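Local coordinates for TolA protein (Vibrio cholerae, PDB 4G7X) that probably links the inner and outer membranes as part of the Tol-Pal envelope system, its C-terminal domain serving as a receptor for filamentous phage coat proteins, at residues B[40-44]-B[121-127]; B[85-89]-B[113-117]. All blocks are in the same frame, centred on the assembly; numbering follows the deposited sequence.

Interaction 1 (B[40-44]-B[121-127]); sequences RQQFV and QPDVVEK
R40 and D123 pair side-on in a salt bridge, each carboxylate oxygen taking one nitrogen. R40 NE reaches D123 OD2 at 2.7 Å in an almost straight bond (174°), and NH2 of R40 reaches OD1 of D123 at 2.8 Å. Both oxygens use their syn lone pairs, and the guanidinium and carboxylate planes lie within 10° of each other, so the two bonds together fix the rotation of both groups. D123 also serves its own helix: OD1 accepts a weak bond from V124 N.

Aromatic and amide contacts flank this pair. With CG anti to the backbone N (chi1 176°), the F43 ring is carried past the guanidinium of R40 and on to Q121. F43 CD2 lies over one face of the guanidinium, 3.3 Å above its plane, while the far edge of the ring meets the Q121 amide, with OE1 3.3 Å from CE2 of F43.

Apolar packing fills the remainder. The branched, compact V44 sets CG2 4.0 Å from CG2 of V124 and 3.5 Å from OD2 of D123; F43 CE2 lies 4.1 Å from V124 CG2. The axes of the two short segments approach to 10.3 Å. This valine contact bordered by a salt bridge is a surface helix-helix packing, in which 122-128 docks on the start of the long helix 38-62.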
loop_
_atom_site.group_PDB
_atom_site.type_symbol
_atom_site.label_atom_id
_atom_site.label_comp_id
_atom_site.label_asym_id
_atom_site.label_seq_id
_atom_site.Cartn_x
_atom_site.Cartn_y
_atom_site.Cartn_z
ATOM N N ARG B 40 9.455 -19.141 -21.093
ATOM C CA ARG B 40 8.578 -18.135 -20.497
ATOM C C ARG B 40 8.844 -17.996 -19.002
ATOM O O ARG B 40 8.873 -16.881 -18.479
ATOM C CB ARG B 40 7.102 -18.444 -20.765
ATOM C CG ARG B 40 6.154 -17.309 -20.390
ATOM C CD ARG B 40 6.423 -16.055 -21.206
ATOM N NE ARG B 40 5.623 -14.920 -20.745
ATOM C CZ ARG B 40 5.704 -13.688 -21.241
ATOM N NH1 ARG B 40 6.550 -13.409 -22.224
ATOM N NH2 ARG B 40 4.928 -12.727 -20.752
ATOM N N GLN B 41 9.062 -19.122 -18.327
ATOM C CA GLN B 41 9.422 -19.100 -16.906
ATOM C C GLN B 41 10.693 -18.291 -16.652
ATOM O O GLN B 41 10.767 -17.541 -15.678
ATOM C CB GLN B 41 9.561 -20.515 -16.346
ATOM C CG GLN B 41 8.246 -21.272 -16.263
ATOM C CD GLN B 41 8.347 -22.561 -15.467
ATOM O OE1 GLN B 41 9.414 -22.917 -14.956
ATOM N NE2 GLN B 41 7.232 -23.273 -15.360
ATOM N N GLN B 42 11.682 -18.436 -17.534
ATOM C CA GLN B 42 12.922 -17.663 -17.447
ATOM C C GLN B 42 12.663 -16.168 -17.594
ATOM O O GLN B 42 13.213 -15.360 -16.844
ATOM C CB GLN B 42 13.933 -18.131 -18.496
ATOM C CG GLN B 42 14.459 -19.529 -18.222
ATOM C CD GLN B 42 15.562 -19.960 -19.166
ATOM O OE1 GLN B 42 15.832 -19.313 -20.181
ATOM N NE2 GLN B 42 16.213 -21.068 -18.827
ATOM N N PHE B 43 11.816 -15.810 -18.554
ATOM C CA PHE B 43 11.467 -14.413 -18.786
ATOM C C PHE B 43 10.756 -13.812 -17.575
ATOM O O PHE B 43 11.092 -12.711 -17.141
ATOM C CB PHE B 43 10.620 -14.261 -20.050
ATOM C CG PHE B 43 10.151 -12.855 -20.300
ATOM C CD1 PHE B 43 11.021 -11.894 -20.806
ATOM C CD2 PHE B 43 8.835 -12.490 -20.029
ATOM C CE1 PHE B 43 10.588 -10.594 -21.039
ATOM C CE2 PHE B 43 8.398 -11.194 -20.258
ATOM C CZ PHE B 43 9.275 -10.248 -20.766
ATOM N N VAL B 44 9.792 -14.545 -17.027
ATOM C CA VAL B 44 9.046 -14.078 -15.855
ATOM C C VAL B 44 9.978 -13.883 -14.657
ATOM O O VAL B 44 9.929 -12.852 -13.995
ATOM C CB VAL B 44 7.862 -15.015 -15.514
ATOM C CG1 VAL B 44 7.191 -14.598 -14.212
ATOM C CG2 VAL B 44 6.844 -15.022 -16.646
ATOM N N GLN B 121 1.835 -8.084 -20.351
ATOM C CA GLN B 121 2.538 -9.242 -19.800
ATOM C C GLN B 121 1.822 -9.711 -18.531
ATOM O O GLN B 121 2.355 -9.562 -17.428
ATOM C CB GLN B 121 4.006 -8.907 -19.512
ATOM C CG GLN B 121 4.861 -8.707 -20.755
ATOM C CD GLN B 121 6.258 -8.196 -20.449
ATOM O OE1 GLN B 121 6.797 -8.411 -19.360
ATOM N NE2 GLN B 121 6.860 -7.520 -21.420
ATOM N N PRO B 122 0.607 -10.285 -18.684
ATOM C CA PRO B 122 -0.240 -10.591 -17.525
ATOM C C PRO B 122 0.368 -11.583 -16.533
ATOM O O PRO B 122 0.129 -11.462 -15.330
ATOM C CB PRO B 122 -1.518 -11.164 -18.154
ATOM C CG PRO B 122 -1.103 -11.645 -19.502
ATOM C CD PRO B 122 -0.028 -10.702 -19.950
ATOM N N ASP B 123 1.148 -12.546 -17.024
ATOM C CA ASP B 123 1.789 -13.526 -16.143
ATOM C C ASP B 123 2.836 -12.880 -15.230
ATOM O O ASP B 123 2.975 -13.268 -14.068
ATOM C CB ASP B 123 2.369 -14.717 -16.930
ATOM C CG ASP B 123 3.319 -14.301 -18.052
ATOM O OD1 ASP B 123 3.466 -13.096 -18.343
ATOM O OD2 ASP B 123 3.926 -15.210 -18.658
ATOM N N VAL B 124 3.547 -11.885 -15.758
ATOM C CA VAL B 124 4.506 -11.104 -14.976
ATOM C C VAL B 124 3.775 -10.232 -13.952
ATOM O O VAL B 124 4.174 -10.166 -12.785
ATOM C CB VAL B 124 5.411 -10.236 -15.885
ATOM C CG1 VAL B 124 6.328 -9.346 -15.058
ATOM C CG2 VAL B 124 6.231 -11.114 -16.823
ATOM N N VAL B 125 2.693 -9.585 -14.388
ATOM C CA VAL B 125 1.880 -8.741 -13.505
ATOM C C VAL B 125 1.368 -9.532 -12.295
ATOM O O VAL B 125 1.378 -9.024 -11.173
ATOM C CB VAL B 125 0.729 -8.045 -14.273
ATOM C CG1 VAL B 125 -0.203 -7.299 -13.326
ATOM C CG2 VAL B 125 1.296 -7.084 -15.306
ATOM N N GLU B 126 0.942 -10.775 -12.515
ATOM C CA GLU B 126 0.491 -11.647 -11.425
ATOM C C GLU B 126 1.516 -11.805 -10.300
ATOM O O GLU B 126 1.152 -11.802 -9.123
ATOM C CB GLU B 126 0.064 -13.019 -11.963
ATOM C CG GLU B 126 -1.266 -13.004 -12.704
ATOM C CD GLU B 126 -2.419 -12.544 -11.829
ATOM O OE1 GLU B 126 -2.745 -13.254 -10.856
ATOM O OE2 GLU B 126 -3.000 -11.475 -12.118
ATOM N N LYS B 127 2.790 -11.941 -10.663
ATOM C CA LYS B 127 3.863 -12.047 -9.676
ATOM C C LYS B 127 4.199 -10.691 -9.051
ATOM O O LYS B 127 4.480 -10.609 -7.854
ATOM C CB LYS B 127 5.115 -12.682 -10.292
ATOM C CG LYS B 127 4.947 -14.137 -10.704
ATOM C CD LYS B 127 4.638 -15.029 -9.511
ATOM C CE LYS B 127 4.543 -16.492 -9.920
ATOM N NZ LYS B 127 4.279 -17.377 -8.751
#

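Interaction 2 (B[85-89]-B[113-117])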
loop_
_atom_site.group_PDB
_atom_site.type_symbol
_atom_site.label_atom_id
_atom_site.label_comp_id
_atom_site.label_asym_id
_atom_site.label_seq_id
_atom_site.Cartn_x
_atom_site.Cartn_y
_atom_site.Cartn_z
ATOM N N THR B 85 -1.833 2.305 -16.417
ATOM C CA THR B 85 -0.646 1.645 -16.983
ATOM C C THR B 85 0.346 1.151 -15.926
ATOM O O THR B 85 1.261 0.383 -16.236
ATOM C CB THR B 85 0.101 2.554 -17.986
ATOM O OG1 THR B 85 0.486 3.774 -17.342
ATOM C CG2 THR B 85 -0.778 2.870 -19.201
ATOM N N GLY B 86 0.160 1.588 -14.683
ATOM C CA GLY B 86 1.029 1.184 -13.578
ATOM C C GLY B 86 0.236 0.525 -12.470
ATOM O O GLY B 86 -0.791 -0.103 -12.716
ATOM N N ALA B 87 0.720 0.667 -11.242
ATOM C CA ALA B 87 0.065 0.072 -10.085
ATOM C C ALA B 87 0.209 0.967 -8.864
ATOM O O ALA B 87 1.192 1.694 -8.733
ATOM C CB ALA B 87 0.640 -1.307 -9.798
ATOM N N LEU B 88 -0.788 0.919 -7.986
ATOM C CA LEU B 88 -0.709 1.614 -6.707
ATOM C C LEU B 88 -0.640 0.601 -5.581
ATOM O O LEU B 88 -0.969 -0.577 -5.765
ATOM C CB LEU B 88 -1.909 2.539 -6.507
ATOM C CG LEU B 88 -2.168 3.630 -7.554
ATOM C CD1 LEU B 88 -3.291 4.530 -7.067
ATOM C CD2 LEU B 88 -0.939 4.456 -7.904
ATOM N N LEU B 89 -0.206 1.066 -4.414
ATOM C CA LEU B 89 -0.158 0.237 -3.220
ATOM C C LEU B 89 -1.552 -0.225 -2.800
ATOM O O LEU B 89 -2.480 0.585 -2.693
ATOM C CB LEU B 89 0.506 1.006 -2.072
ATOM C CG LEU B 89 0.642 0.271 -0.738
ATOM C CD1 LEU B 89 1.646 -0.872 -0.841
ATOM C CD2 LEU B 89 1.039 1.257 0.349
ATOM N N ASN B 113 4.615 7.449 -5.667
ATOM C CA ASN B 113 3.511 7.902 -6.514
ATOM C C ASN B 113 2.819 6.765 -7.258
ATOM O O ASN B 113 1.594 6.683 -7.272
ATOM C CB ASN B 113 3.980 8.976 -7.499
ATOM C CG ASN B 113 4.208 10.325 -6.839
ATOM O OD1 ASN B 113 3.653 10.626 -5.775
ATOM N ND2 ASN B 113 5.031 11.152 -7.473
ATOM N N SER B 114 3.624 5.896 -7.870
ATOM C CA SER B 114 3.144 4.776 -8.673
ATOM C C SER B 114 4.253 3.739 -8.830
ATOM O O SER B 114 5.434 4.077 -8.773
ATOM C CB SER B 114 2.693 5.266 -10.052
ATOM O OG SER B 114 2.270 4.190 -10.867
ATOM N N PHE B 115 3.865 2.478 -9.015
ATOM C CA PHE B 115 4.813 1.400 -9.267
ATOM C C PHE B 115 4.592 0.953 -10.707
ATOM O O PHE B 115 3.470 0.612 -11.069
ATOM C CB PHE B 115 4.545 0.227 -8.321
ATOM C CG PHE B 115 4.732 0.557 -6.862
ATOM C CD1 PHE B 115 5.932 0.259 -6.226
ATOM C CD2 PHE B 115 3.708 1.146 -6.119
ATOM C CE1 PHE B 115 6.115 0.552 -4.881
ATOM C CE2 PHE B 115 3.887 1.440 -4.776
ATOM C CZ PHE B 115 5.089 1.139 -4.156
ATOM N N PRO B 116 5.655 0.955 -11.534
ATOM C CA PRO B 116 5.474 0.588 -12.942
ATOM C C PRO B 116 5.128 -0.887 -13.152
ATOM O O PRO B 116 5.521 -1.740 -12.350
ATOM C CB PRO B 116 6.838 0.903 -13.570
ATOM C CG PRO B 116 7.520 1.829 -12.614
ATOM C CD PRO B 116 7.028 1.415 -11.259
ATOM N N LEU B 117 4.384 -1.161 -14.220
ATOM C CA LEU B 117 4.082 -2.523 -14.661
ATOM C C LEU B 117 4.399 -2.671 -16.147
ATOM O O LEU B 117 4.314 -1.694 -16.895
ATOM C CB LEU B 117 2.608 -2.860 -14.433
ATOM C CG LEU B 117 2.085 -3.069 -13.012
ATOM C CD1 LEU B 117 0.574 -3.227 -13.065
ATOM C CD2 LEU B 117 2.719 -4.277 -12.341
HETATM O O HOH W 1 3.961 1.387 -15.839
#
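A87 and F115 form the antiparallel hydrogen-bonded pair that sets the register. F115 N gives a nearly straight bond (171°) to A87 O at 2.8 Å, and A87 N returns one of the same length to F115 O, more bent at 130°.

The small methyl of A87 leaves a hollow for L117, whose CD1 slips in to 3.8 Å from A87 CB and also leans on the carbonyl of G86. G86, lacking a side chain, lets F115 O come 3.5 Å from G86 C. At the other end, CG of F115 lies anti to its carbonyl carbon (chi1 -63°), which lays the ring alongside the start of strand 86-95; A87 O sits at the ring edge and F115 CE2 comes 4.4 Å from L89 CB. F115 also packs on L78 and L80 of strand 74-83 and meets Y55 of helix 38-62 edge-to-face. L88 projects the other way, yet its CD2 bends back to N113 O, 3.4 Å away.

One water bridges the two segments just beyond the pair, donating to T85 O and accepting from L117 N. A chain of another protein packs on L88, L89, N113 and S114. P116, having no N-H, cannot donate to the sheet; the chemistry thus implies a short, weakly bonded strand, outermost in the sheet of this chain, held by one backbone pair and extended by apolar packing and a water.

How the interactions relate
From the N terminus the chain enters the long helix 38-62, whose first turns supply one side of interaction 1. It then makes the hairpin of strands 74-83 and 86-95; the start of the second strand supplies 85-89. Helix 99-110 follows, and the return of the chain at 113-117 closes the smaller loop of interaction 2, adding strand 115-116 to the sheet. A few residues later helix 122-128 comes back to helix 38-62 and closes the larger loop, which encloses the smaller one entirely. The two contacts meet where V125 CG1 packs on L117 CD1, 4.2 Å away. Together they tie that outer strand and the short helix to the long N-terminal helix.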